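Cyanophycinase-like exopeptidase (actinobacterium SCGC AAA027-L06, PDB 6NQC) probably hydrolyses peptide bonds as a serine exopeptidase of family S51, resembling the cyanophycinases that break down cyanophycin. Local coordinates at residues L26-S31 with G179-V184; P36-F41 with D218-L223; E90-P95 with V108-D113; Q138-N143 with G148-C153. All blocks are in the same frame, centred on the assembly; numbering follows the deposited sequence.

Contact 1: L26-S31 with G179-V184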
loop_
_atom_site.group_PDB
_atom_site.type_symbol
_atom_site.label_atom_id
_atom_site.label_comp_id
_atom_site.label_asym_id
_atom_site.label_seq_id
_atom_site.Cartn_x
_atom_site.Cartn_y
_atom_site.Cartn_z
ATOM N N LEU A 26 -1.707 -5.783 -6.920
ATOM C CA LEU A 26 -1.821 -5.250 -5.567
ATOM C C LEU A 26 -0.543 -5.586 -4.809
ATOM O O LEU A 26 -0.236 -6.770 -4.600
ATOM C CB LEU A 26 -3.038 -5.836 -4.855
ATOM C CG LEU A 26 -3.431 -5.158 -3.533
ATOM C CD1 LEU A 26 -3.661 -3.701 -3.711
ATOM C CD2 LEU A 26 -4.708 -5.842 -3.059
ATOM N N GLY A 27 0.165 -4.556 -4.359
ATOM C CA GLY A 27 1.415 -4.708 -3.639
ATOM C C GLY A 27 1.303 -4.276 -2.179
ATOM O O GLY A 27 0.851 -3.174 -1.871
ATOM N N LEU A 28 1.760 -5.152 -1.299
ATOM C CA LEU A 28 1.886 -4.876 0.137
ATOM C C LEU A 28 3.359 -4.845 0.506
ATOM O O LEU A 28 4.058 -5.864 0.388
ATOM C CB LEU A 28 1.147 -5.949 0.946
ATOM C CG LEU A 28 -0.237 -6.337 0.429
ATOM C CD1 LEU A 28 -0.800 -7.518 1.173
ATOM C CD2 LEU A 28 -1.149 -5.133 0.533
ATOM N N VAL A 29 3.857 -3.678 0.941
ATOM C CA VAL A 29 5.286 -3.471 1.154
ATOM C C VAL A 29 5.549 -3.202 2.627
ATOM O O VAL A 29 4.890 -2.363 3.240
ATOM C CB VAL A 29 5.803 -2.324 0.283
ATOM C CG1 VAL A 29 7.295 -2.134 0.412
ATOM C CG2 VAL A 29 5.470 -2.631 -1.227
ATOM N N GLY A 30 6.539 -3.891 3.182
ATOM C CA GLY A 30 6.838 -3.747 4.605
ATOM C C GLY A 30 7.634 -2.505 4.978
ATOM O O GLY A 30 7.488 -1.975 6.092
ATOM N N SER A 31 8.459 -2.016 4.066
ATOM C CA SER A 31 9.232 -0.772 4.197
ATOM C C SER A 31 9.970 -0.595 2.870
ATOM O O SER A 31 10.043 -1.524 2.061
ATOM C CB SER A 31 10.241 -0.762 5.361
ATOM O OG SER A 31 11.442 -1.451 5.033
ATOM N N GLY A 179 -10.470 -1.353 3.138
ATOM C CA GLY A 179 -11.125 -2.640 3.046
ATOM C C GLY A 179 -11.066 -3.326 1.692
ATOM O O GLY A 179 -11.976 -4.059 1.350
ATOM N N ILE A 180 -10.003 -3.143 0.936
ATOM C CA ILE A 180 -9.906 -3.825 -0.342
ATOM C C ILE A 180 -9.193 -5.169 -0.303
ATOM O O ILE A 180 -9.307 -5.941 -1.264
ATOM C CB ILE A 180 -9.213 -2.910 -1.376
ATOM C CG1 ILE A 180 -7.830 -2.541 -0.905
ATOM C CG2 ILE A 180 -10.121 -1.714 -1.645
ATOM C CD1 ILE A 180 -6.964 -2.101 -2.032
ATOM N N ILE A 181 -8.397 -5.449 0.720
ATOM C CA ILE A 181 -8.069 -6.828 1.046
ATOM C C ILE A 181 -9.017 -7.198 2.184
ATOM O O ILE A 181 -8.885 -6.725 3.324
ATOM C CB ILE A 181 -6.601 -7.016 1.384
ATOM C CG1 ILE A 181 -6.095 -6.018 2.421
ATOM C CG2 ILE A 181 -5.750 -6.804 0.134
ATOM C CD1 ILE A 181 -4.662 -6.206 2.762
ATOM N N GLU A 182 -10.034 -7.983 1.876
ATOM C CA GLU A 182 -11.117 -8.146 2.836
ATOM C C GLU A 182 -10.735 -9.066 3.984
ATOM O O GLU A 182 -11.245 -8.903 5.110
ATOM C CB GLU A 182 -12.375 -8.669 2.130
ATOM C CG GLU A 182 -13.410 -7.574 1.824
ATOM C CD GLU A 182 -14.569 -8.054 0.938
ATOM O OE1 GLU A 182 -14.987 -9.234 1.072
ATOM O OE2 GLU A 182 -15.057 -7.237 0.111
ATOM N N ASN A 183 -9.879 -10.056 3.724
ATOM C CA ASN A 183 -9.604 -11.088 4.724
ATOM C C ASN A 183 -8.152 -11.130 5.167
ATOM O O ASN A 183 -7.747 -12.084 5.838
ATOM C CB ASN A 183 -10.027 -12.460 4.192
ATOM C CG ASN A 183 -9.175 -12.937 3.053
ATOM O OD1 ASN A 183 -8.733 -12.154 2.218
ATOM N ND2 ASN A 183 -8.946 -14.242 3.006
ATOM N N VAL A 184 -7.363 -10.122 4.829
ATOM C CA VAL A 184 -5.954 -10.101 5.172
ATOM C C VAL A 184 -5.643 -8.750 5.807
ATOM O O VAL A 184 -6.168 -7.715 5.382
ATOM C CB VAL A 184 -5.066 -10.351 3.936
ATOM C CG1 VAL A 184 -3.627 -10.270 4.369
ATOM C CG2 VAL A 184 -5.408 -11.680 3.306
#
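Leu26 turns its forked end to two successive isoleucines, Ile180 and Ile181, giving one methyl to each. CD1 of Leu26 meets the end methyl CD1 of Ile180 at 4.0 Å. Its other methyl, CD2, presses on the branch methyl CG2 of Ile181 at 3.5 Å, closer than carbons usually pack. In both pairs the side chains cross obliquely, so each touches through single methyls instead of lying alongside its partner. Leu26 reaches across because its CG stands anti to the backbone nitrogen (chi1 -168°).

In both isoleucines CG1 is wedged between the backbone nitrogen and the carbonyl carbon, the crowded position (chi1 50° in Ile181). The consequence for Ile181 is that its two arms separate: CG2 goes to Leu26, while the extended CG1-CD1 arm is directed at the next inward-facing leucine of the strand. There CD1 of Ile181 comes to 4.3 Å from CD2 of Leu28, a looser touch. Leu26 and Leu28, two residues apart on strand 26-29, thus present the same sheet face to the loop, and the contact is entirely apolar.

Trp232 flanks both leucines, and Trp144 of helix 135-145 packs on Leu26 and Ile180. The backbone of strand 26-29 is hydrogen-bonded to strand 149-153 on one side and to strand 221-225 on the other. The arrangement is that of a central strand of the mixed sheet of an alpha/beta fold, here with the loop before strand 184-187 laid over one face, close to a probable nucleophile elbow.

Contact 2: P36-F41 with D218-L223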
loop_
_atom_site.group_PDB
_atom_site.type_symbol
_atom_site.label_atom_id
_atom_site.label_comp_id
_atom_site.label_asym_id
_atom_site.label_seq_id
_atom_site.Cartn_x
_atom_site.Cartn_y
_atom_site.Cartn_z
ATOM N N PRO A 36 16.283 1.958 -4.188
ATOM C CA PRO A 36 16.839 1.077 -5.235
ATOM C C PRO A 36 16.531 -0.393 -5.045
ATOM O O PRO A 36 16.245 -1.100 -6.034
ATOM C CB PRO A 36 18.354 1.345 -5.142
ATOM C CG PRO A 36 18.452 2.732 -4.644
ATOM C CD PRO A 36 17.285 2.908 -3.670
ATOM N N ALA A 37 16.513 -0.857 -3.794
ATOM C CA ALA A 37 16.322 -2.276 -3.518
ATOM C C ALA A 37 14.950 -2.787 -3.961
ATOM O O ALA A 37 14.805 -3.987 -4.236
ATOM C CB ALA A 37 16.515 -2.540 -2.015
ATOM N N LEU A 38 13.944 -1.913 -4.020
ATOM C CA LEU A 38 12.613 -2.267 -4.503
ATOM C C LEU A 38 12.300 -1.611 -5.841
ATOM O O LEU A 38 11.144 -1.570 -6.273
ATOM C CB LEU A 38 11.553 -1.896 -3.464
ATOM C CG LEU A 38 11.565 -2.752 -2.201
ATOM C CD1 LEU A 38 10.422 -2.320 -1.285
ATOM C CD2 LEU A 38 11.459 -4.212 -2.551
ATOM N N ALA A 39 13.331 -1.136 -6.532
ATOM C CA ALA A 39 13.147 -0.471 -7.812
ATOM C C ALA A 39 12.589 -1.413 -8.859
ATOM O O ALA A 39 11.693 -1.024 -9.615
ATOM C CB ALA A 39 14.474 0.148 -8.276
ATOM N N GLU A 40 13.096 -2.650 -8.948
ATOM C CA GLU A 40 12.557 -3.538 -9.958
ATOM C C GLU A 40 11.148 -3.996 -9.595
ATOM O O GLU A 40 10.317 -4.208 -10.493
ATOM C CB GLU A 40 13.456 -4.750 -10.176
ATOM C CG GLU A 40 12.938 -5.697 -11.306
ATOM C CD GLU A 40 12.447 -4.956 -12.577
ATOM O OE1 GLU A 40 11.244 -5.108 -12.941
ATOM O OE2 GLU A 40 13.260 -4.241 -13.206
ATOM N N PHE A 41 10.850 -4.146 -8.310
ATOM C CA PHE A 41 9.467 -4.418 -7.916
ATOM C C PHE A 41 8.535 -3.299 -8.370
ATOM O O PHE A 41 7.471 -3.569 -8.968
ATOM C CB PHE A 41 9.371 -4.598 -6.404
ATOM C CG PHE A 41 7.959 -4.765 -5.915
ATOM C CD1 PHE A 41 7.185 -5.834 -6.362
ATOM C CD2 PHE A 41 7.407 -3.857 -5.043
ATOM C CE1 PHE A 41 5.873 -5.977 -5.936
ATOM C CE2 PHE A 41 6.123 -4.001 -4.586
ATOM C CZ PHE A 41 5.347 -5.059 -5.047
ATOM N N ASP A 218 8.451 -8.180 6.572
ATOM C CA ASP A 218 9.700 -7.580 7.005
ATOM C C ASP A 218 10.034 -6.315 6.204
ATOM O O ASP A 218 9.507 -6.063 5.109
ATOM C CB ASP A 218 10.885 -8.542 6.827
ATOM C CG ASP A 218 10.909 -9.657 7.854
ATOM O OD1 ASP A 218 10.195 -9.536 8.853
ATOM O OD2 ASP A 218 11.624 -10.650 7.646
ATOM N N GLU A 219 10.981 -5.541 6.742
ATOM C CA GLU A 219 11.516 -4.407 6.006
ATOM C C GLU A 219 12.087 -4.846 4.655
ATOM O O GLU A 219 12.565 -5.982 4.474
ATOM C CB GLU A 219 12.573 -3.705 6.853
ATOM C CG GLU A 219 11.940 -3.071 8.095
ATOM C CD GLU A 219 12.787 -2.034 8.773
ATOM O OE1 GLU A 219 14.021 -2.185 8.780
ATOM O OE2 GLU A 219 12.197 -1.090 9.301
ATOM N N VAL A 220 11.915 -3.957 3.682
ATOM C CA VAL A 220 12.387 -4.114 2.311
ATOM C C VAL A 220 11.935 -5.436 1.725
ATOM O O VAL A 220 12.654 -6.074 0.960
ATOM C CB VAL A 220 13.928 -3.973 2.283
ATOM C CG1 VAL A 220 14.409 -3.771 0.850
ATOM C CG2 VAL A 220 14.358 -2.840 3.168
ATOM N N THR A 221 10.712 -5.835 2.060
ATOM C CA THR A 221 10.079 -7.039 1.542
ATOM C C THR A 221 8.657 -6.658 1.157
ATOM O O THR A 221 8.076 -5.708 1.718
ATOM C CB THR A 221 10.067 -8.155 2.572
ATOM O OG1 THR A 221 11.401 -8.325 3.089
ATOM C CG2 THR A 221 9.609 -9.469 1.997
ATOM N N ALA A 222 8.114 -7.388 0.174
ATOM C CA ALA A 222 6.771 -7.134 -0.311
ATOM C C ALA A 222 6.091 -8.457 -0.644
ATOM O O ALA A 222 6.731 -9.500 -0.835
ATOM C CB ALA A 222 6.766 -6.193 -1.544
ATOM N N LEU A 223 4.778 -8.384 -0.683
ATOM C CA LEU A 223 3.912 -9.448 -1.162
ATOM C C LEU A 223 3.035 -8.844 -2.251
ATOM O O LEU A 223 2.464 -7.764 -2.058
ATOM C CB LEU A 223 3.075 -10.011 -0.023
ATOM C CG LEU A 223 2.343 -11.333 -0.253
ATOM C CD1 LEU A 223 3.367 -12.471 -0.324
ATOM C CD2 LEU A 223 1.346 -11.556 0.876
#
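Ala222 lies against the ring of Phe41 in a CH-pi contact. Its CB is 4.1 Å from the ring centroid and 24° off the normal, over the face but shifted toward the rim carbons CE2 and CZ. Phe41 brings its ring there with CG anti to the backbone nitrogen (chi1 175°).

The remaining touches across the contact gather on Val220 and are mostly apolar. Its CG1 takes CB of Ala37 at 3.8 Å and CG of Leu38 at 4.3 Å, so one methyl meets two consecutive residues just before helix 39-51, Leu38 at its N-cap position.

Hydrogen bonds shape the valine's side from within. Asp218 to Thr221 form a type II beta turn in which Val220 takes the left-handed conformation, with a positive phi of 52°. The closing bond from Thr221 N to Asp218 O is weak, at 3.3 Å. Thr221 OG1 adds a bond to Glu219 O, 3.0 Å away, meeting it from above the carbonyl plane. Glu219 OE2 is hydrogen-bonded to His189 ND1, consistent with a Ser-His-Glu triad.

Leu38, Phe41 and Ala222 all touch Val29 of strand 26-29, and Phe41 also reaches Val235 of strand 232-236. Helix 39-51 therefore starts over the antiparallel part of the sheet, while its Ala39 packs on helix 70-87.

Contact 3: E90-P95 with V108-D113. With SO4 (sulfate ion), chain B.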
loop_
_atom_site.group_PDB
_atom_site.type_symbol
_atom_site.label_atom_id
_atom_site.label_comp_id
_atom_site.label_asym_id
_atom_site.label_seq_id
_atom_site.Cartn_x
_atom_site.Cartn_y
_atom_site.Cartn_z
ATOM N N GLU A 90 7.280 8.937 -15.899
ATOM C CA GLU A 90 6.874 10.191 -15.298
ATOM C C GLU A 90 6.161 9.944 -13.960
ATOM O O GLU A 90 5.273 9.093 -13.855
ATOM C CB GLU A 90 5.935 10.921 -16.245
ATOM C CG GLU A 90 5.650 12.334 -15.814
ATOM C CD GLU A 90 4.625 12.991 -16.681
ATOM O OE1 GLU A 90 4.008 12.269 -17.498
ATOM O OE2 GLU A 90 4.429 14.219 -16.532
ATOM N N SER A 91 6.577 10.663 -12.930
ATOM C CA SER A 91 5.887 10.622 -11.644
ATOM C C SER A 91 4.817 11.703 -11.598
ATOM O O SER A 91 4.888 12.722 -12.302
ATOM C CB SER A 91 6.901 10.807 -10.521
ATOM O OG SER A 91 7.659 11.979 -10.767
ATOM N N LYS A 92 3.795 11.463 -10.775
ATOM C CA LYS A 92 2.770 12.445 -10.457
ATOM C C LYS A 92 2.607 12.424 -8.942
ATOM O O LYS A 92 2.008 11.483 -8.405
ATOM C CB LYS A 92 1.450 12.124 -11.147
ATOM C CG LYS A 92 1.578 12.082 -12.675
ATOM C CD LYS A 92 1.792 13.467 -13.222
ATOM C CE LYS A 92 1.190 13.623 -14.608
ATOM N NZ LYS A 92 1.689 14.865 -15.260
ATOM N N PHE A 93 3.192 13.401 -8.262
ATOM C CA PHE A 93 3.005 13.594 -6.822
ATOM C C PHE A 93 1.691 14.295 -6.569
ATOM O O PHE A 93 1.445 15.370 -7.110
ATOM C CB PHE A 93 4.165 14.415 -6.275
ATOM C CG PHE A 93 4.226 14.512 -4.789
ATOM C CD1 PHE A 93 4.664 13.442 -4.016
ATOM C CD2 PHE A 93 3.935 15.709 -4.161
ATOM C CE1 PHE A 93 4.744 13.545 -2.674
ATOM C CE2 PHE A 93 4.044 15.833 -2.803
ATOM C CZ PHE A 93 4.456 14.758 -2.054
ATOM N N LEU A 94 0.836 13.683 -5.769
ATOM C CA LEU A 94 -0.492 14.238 -5.458
ATOM C C LEU A 94 -0.441 14.777 -4.048
ATOM O O LEU A 94 -0.534 13.996 -3.087
ATOM C CB LEU A 94 -1.578 13.173 -5.549
ATOM C CG LEU A 94 -2.550 13.285 -6.711
ATOM C CD1 LEU A 94 -1.743 13.184 -7.984
ATOM C CD2 LEU A 94 -3.594 12.210 -6.656
ATOM N N PRO A 95 -0.262 16.087 -3.863
ATOM C CA PRO A 95 -0.065 16.606 -2.469
ATOM C C PRO A 95 -1.387 16.683 -1.706
ATOM O O PRO A 95 -1.899 17.726 -1.442
ATOM C CB PRO A 95 0.523 17.992 -2.746
ATOM C CG PRO A 95 -0.005 18.404 -4.102
ATOM C CD PRO A 95 -0.106 17.136 -4.896
ATOM N N VAL A 108 -8.724 13.898 -8.604
ATOM C CA VAL A 108 -9.630 12.774 -8.844
ATOM C C VAL A 108 -9.577 12.333 -10.288
ATOM O O VAL A 108 -9.678 11.131 -10.576
ATOM C CB VAL A 108 -11.064 13.175 -8.403
ATOM C CG1 VAL A 108 -12.102 12.125 -8.821
ATOM C CG2 VAL A 108 -11.112 13.396 -6.915
ATOM N N GLU A 109 -9.379 13.275 -11.215
ATOM C CA GLU A 109 -9.249 12.879 -12.614
ATOM C C GLU A 109 -7.938 12.135 -12.879
ATOM O O GLU A 109 -7.924 11.146 -13.608
ATOM C CB GLU A 109 -9.359 14.094 -13.520
ATOM C CG GLU A 109 -10.800 14.441 -13.910
ATOM C CD GLU A 109 -11.548 13.292 -14.607
ATOM O OE1 GLU A 109 -12.784 13.183 -14.414
ATOM O OE2 GLU A 109 -10.908 12.511 -15.346
ATOM N N LEU A 110 -6.846 12.564 -12.243
ATOM C CA LEU A 110 -5.534 11.958 -12.458
ATOM C C LEU A 110 -5.468 10.500 -12.006
ATOM O O LEU A 110 -4.799 9.668 -12.640
ATOM C CB LEU A 110 -4.474 12.741 -11.695
ATOM C CG LEU A 110 -3.625 13.747 -12.473
ATOM C CD1 LEU A 110 -2.855 14.635 -11.475
ATOM C CD2 LEU A 110 -2.701 13.098 -13.453
ATOM N N VAL A 111 -6.107 10.170 -10.883
ATOM C CA VAL A 111 -5.976 8.821 -10.344
ATOM C C VAL A 111 -6.738 7.799 -11.162
ATOM O O VAL A 111 -6.563 6.591 -10.963
ATOM C CB VAL A 111 -6.461 8.712 -8.885
ATOM C CG1 VAL A 111 -5.505 9.482 -7.974
ATOM C CG2 VAL A 111 -7.896 9.224 -8.745
ATOM N N LYS A 112 -7.580 8.248 -12.082
ATOM C CA LYS A 112 -8.462 7.349 -12.794
ATOM C C LYS A 112 -7.803 6.713 -14.006
ATOM O O LYS A 112 -8.375 5.781 -14.582
ATOM C CB LYS A 112 -9.743 8.085 -13.229
ATOM C CG LYS A 112 -10.654 8.411 -12.054
ATOM C CD LYS A 112 -12.034 8.831 -12.500
ATOM C CE LYS A 112 -12.432 10.150 -11.849
ATOM N NZ LYS A 112 -13.859 10.163 -11.391
ATOM N N ASP A 113 -6.613 7.171 -14.392
ATOM C CA ASP A 113 -5.823 6.474 -15.433
ATOM C C ASP A 113 -4.336 6.495 -15.061
ATOM O O ASP A 113 -3.556 7.319 -15.544
ATOM C CB ASP A 113 -6.085 7.117 -16.800
ATOM C CG ASP A 113 -5.429 6.375 -17.940
ATOM O OD1 ASP A 113 -4.661 5.419 -17.682
ATOM O OD2 ASP A 113 -5.687 6.776 -19.091
HETATM S S SO4 B . 4.400 16.526 -10.364
HETATM O O1 SO4 B . 4.018 17.688 -9.533
HETATM O O2 SO4 B . 5.609 16.826 -11.136
HETATM O O3 SO4 B . 3.313 16.195 -11.311
HETATM O O4 SO4 B . 4.721 15.407 -9.481
#
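Lys92 passes over Leu110 at about a right angle, and its chain can be followed outward atom by atom. CB leaves strand 90-93 on the side of the segment 108-113, with Ile57 of the adjacent strand against the side chain. CG, beside the backbone nitrogen (chi1 -59°), already heads back toward Glu90; bends at chi2 and chi3 then steer CD toward the sulfate ion and CE toward Leu110. CD lies 3.7 Å from O3 of the sulfate, and CE rests 4.1 Å from the methyl CD2 of Leu110. At the tip, NZ forms a salt bridge with Glu90 OE2 at 3.1 Å, coming from above the carboxylate plane. The ammonium is thus tied to Glu90, two residues back, while CE stays on Leu110.

Helix 105-110 belongs to a beta-alpha-beta crossover that runs from the edge strand 90-93, over strand 57-61, to the parallel strand 116-119. Leu94 forms the buried half of the contact. Its CD1 meets CD1 of Leu110 at 3.9 Å, the two side chains running antiparallel to each other. Its CD2 packs on CG1 of Val111 at 3.6 Å, with Leu59 of strand 57-61 touching both residues.

The sulfate, probably from the crystallisation liquor, uses the outer edge of the strand: Phe93 N donates to its O4 over 2.8 Å, nearly straight at 170°, and Arg81 NH2 from helix 70-87 gives it another bond.

Contact 4: Q138-N143 with G148-C153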
loop_
_atom_site.group_PDB
_atom_site.type_symbol
_atom_site.label_atom_id
_atom_site.label_comp_id
_atom_site.label_asym_id
_atom_site.label_seq_id
_atom_site.Cartn_x
_atom_site.Cartn_y
_atom_site.Cartn_z
ATOM N N GLN A 138 -12.452 6.835 -4.371
ATOM C CA GLN A 138 -13.280 6.135 -5.346
ATOM C C GLN A 138 -12.574 6.092 -6.708
ATOM O O GLN A 138 -12.593 5.062 -7.391
ATOM C CB GLN A 138 -14.655 6.793 -5.425
ATOM C CG GLN A 138 -15.709 5.965 -6.140
ATOM C CD GLN A 138 -15.827 4.563 -5.581
ATOM O OE1 GLN A 138 -15.564 4.330 -4.397
ATOM N NE2 GLN A 138 -16.188 3.611 -6.436
ATOM N N GLY A 139 -11.933 7.193 -7.112
ATOM C CA GLY A 139 -11.102 7.170 -8.316
ATOM C C GLY A 139 -9.979 6.146 -8.276
ATOM O O GLY A 139 -9.758 5.403 -9.242
ATOM N N ILE A 140 -9.237 6.109 -7.176
ATOM C CA ILE A 140 -8.161 5.130 -7.030
ATOM C C ILE A 140 -8.708 3.711 -7.125
ATOM O O ILE A 140 -8.125 2.840 -7.789
ATOM C CB ILE A 140 -7.420 5.360 -5.697
ATOM C CG1 ILE A 140 -6.787 6.743 -5.688
ATOM C CG2 ILE A 140 -6.378 4.243 -5.456
ATOM C CD1 ILE A 140 -6.359 7.220 -4.332
ATOM N N TYR A 141 -9.853 3.467 -6.483
ATOM C CA TYR A 141 -10.473 2.161 -6.502
ATOM C C TYR A 141 -10.883 1.773 -7.913
ATOM O O TYR A 141 -10.574 0.672 -8.387
ATOM C CB TYR A 141 -11.696 2.167 -5.571
ATOM C CG TYR A 141 -12.459 0.872 -5.558
ATOM C CD1 TYR A 141 -11.961 -0.234 -4.900
ATOM C CD2 TYR A 141 -13.657 0.737 -6.236
ATOM C CE1 TYR A 141 -12.634 -1.430 -4.885
ATOM C CE2 TYR A 141 -14.331 -0.466 -6.239
ATOM C CZ TYR A 141 -13.819 -1.551 -5.545
ATOM O OH TYR A 141 -14.489 -2.764 -5.523
ATOM N N GLU A 142 -11.550 2.687 -8.616
ATOM C CA GLU A 142 -11.925 2.438 -9.998
ATOM C C GLU A 142 -10.706 2.181 -10.870
ATOM O O GLU A 142 -10.732 1.285 -11.734
ATOM C CB GLU A 142 -12.723 3.620 -10.539
ATOM C CG GLU A 142 -14.185 3.705 -10.046
ATOM C CD GLU A 142 -14.791 5.060 -10.372
ATOM O OE1 GLU A 142 -14.211 5.809 -11.200
ATOM O OE2 GLU A 142 -15.832 5.380 -9.781
ATOM N N ASN A 143 -9.636 2.954 -10.673
ATOM C CA ASN A 143 -8.416 2.723 -11.446
ATOM C C ASN A 143 -7.869 1.320 -11.207
ATOM O O ASN A 143 -7.543 0.580 -12.153
ATOM C CB ASN A 143 -7.374 3.793 -11.099
ATOM C CG ASN A 143 -6.142 3.719 -12.001
ATOM O OD1 ASN A 143 -6.212 3.987 -13.185
ATOM N ND2 ASN A 143 -5.009 3.366 -11.427
ATOM N N GLY A 148 -5.132 -0.836 -13.147
ATOM C CA GLY A 148 -3.987 -0.124 -12.625
ATOM C C GLY A 148 -3.455 -0.770 -11.355
ATOM O O GLY A 148 -4.214 -1.268 -10.519
ATOM N N SER A 149 -2.125 -0.801 -11.243
ATOM C CA SER A 149 -1.491 -1.352 -10.056
ATOM C C SER A 149 -1.697 -0.413 -8.861
ATOM O O SER A 149 -1.727 0.813 -8.984
ATOM C CB SER A 149 0.006 -1.553 -10.288
ATOM O OG SER A 149 0.201 -2.607 -11.204
ATOM N N LEU A 150 -1.805 -1.014 -7.676
ATOM C CA LEU A 150 -1.968 -0.281 -6.431
ATOM C C LEU A 150 -1.087 -0.930 -5.371
ATOM O O LEU A 150 -1.068 -2.165 -5.240
ATOM C CB LEU A 150 -3.431 -0.282 -5.977
ATOM C CG LEU A 150 -3.792 0.392 -4.651
ATOM C CD1 LEU A 150 -3.589 1.886 -4.813
ATOM C CD2 LEU A 150 -5.245 0.152 -4.317
ATOM N N ALA A 151 -0.331 -0.098 -4.647
ATOM C CA ALA A 151 0.589 -0.574 -3.632
ATOM C C ALA A 151 0.563 0.378 -2.452
ATOM O O ALA A 151 0.251 1.564 -2.592
ATOM C CB ALA A 151 2.024 -0.722 -4.204
ATOM N N GLY A 152 0.875 -0.162 -1.289
ATOM C CA GLY A 152 1.042 0.626 -0.093
ATOM C C GLY A 152 2.183 0.092 0.736
ATOM O O GLY A 152 2.393 -1.126 0.853
ATOM N N CYS A 153 2.962 1.021 1.273
ATOM C CA CYS A 153 4.147 0.704 2.053
ATOM C C CYS A 153 3.936 1.141 3.498
ATOM O O CYS A 153 3.515 2.277 3.752
ATOM C CB CYS A 153 5.366 1.381 1.448
ATOM S SG CYS A 153 6.843 1.149 2.390
HETATM O O HOH W 1 -4.547 1.819 -8.946
#
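Ile140 and Leu150 meet where the helix of a beta-alpha-beta crossover packs on the strand that follows it: the chain leaves parallel strand 116-119, runs through helices 124-131 and 135-145 and returns as the neighbouring strand 149-153. The branch methyl CG2 of Ile140 does the touching, 3.7 Å from CD1 of Leu150. That methyl, not the longer CG1 arm, faces the strand because it is CG2 that stands anti to the backbone nitrogen (chi1 of CG1 -62°). Leu150 holds its fork out from the sheet toward the helix, and the two side chains cross at about a right angle.

Nearer the turn, Asn143 is extended, with CG anti to the backbone nitrogen (chi1 -173°), and this swings its amide toward the strand. ND2 lies 3.8 Å from CA of Gly148, a close fit that the lack of a side chain on this glycine permits. The buried amide is well provided for: ND2 donates to Ala114 O, while OD1 accepts from Lys54 NZ. ND2 also gives a hydrogen bond to a water 3.0 Å away, and that water passes one on to Ser149 O, also at 3.0 Å.

The backbone closes the turn directly: Gly148 N donates to Asn143 O at 3.0 Å, with an N-H...O angle of 158°.

How the contacts relate
All four contacts build on one mixed sheet. Contacts 1 and 2 join through neighbouring antiparallel strands, with Leu28 N probably hydrogen-bonded to Leu223 O (2.8 Å). On its parallel side contact 1 meets contact 4, where Val29 N reaches Gly152 O (2.9 Å). Contact 3 sits at the edge, its centre about 11 Å from that of contact 4; there Val111 CG2 packs 3.7 Å from Ile140 N. Contact 3 lies about 12 Å from contact 1 at the nearest atoms, and the sulfate is bound on its outermost strand, 90-93. Of the probable Ser154-His189-Glu219 triad, Glu219 lies in contact 2, and strand 149-153 of contact 4 leads to Ser154.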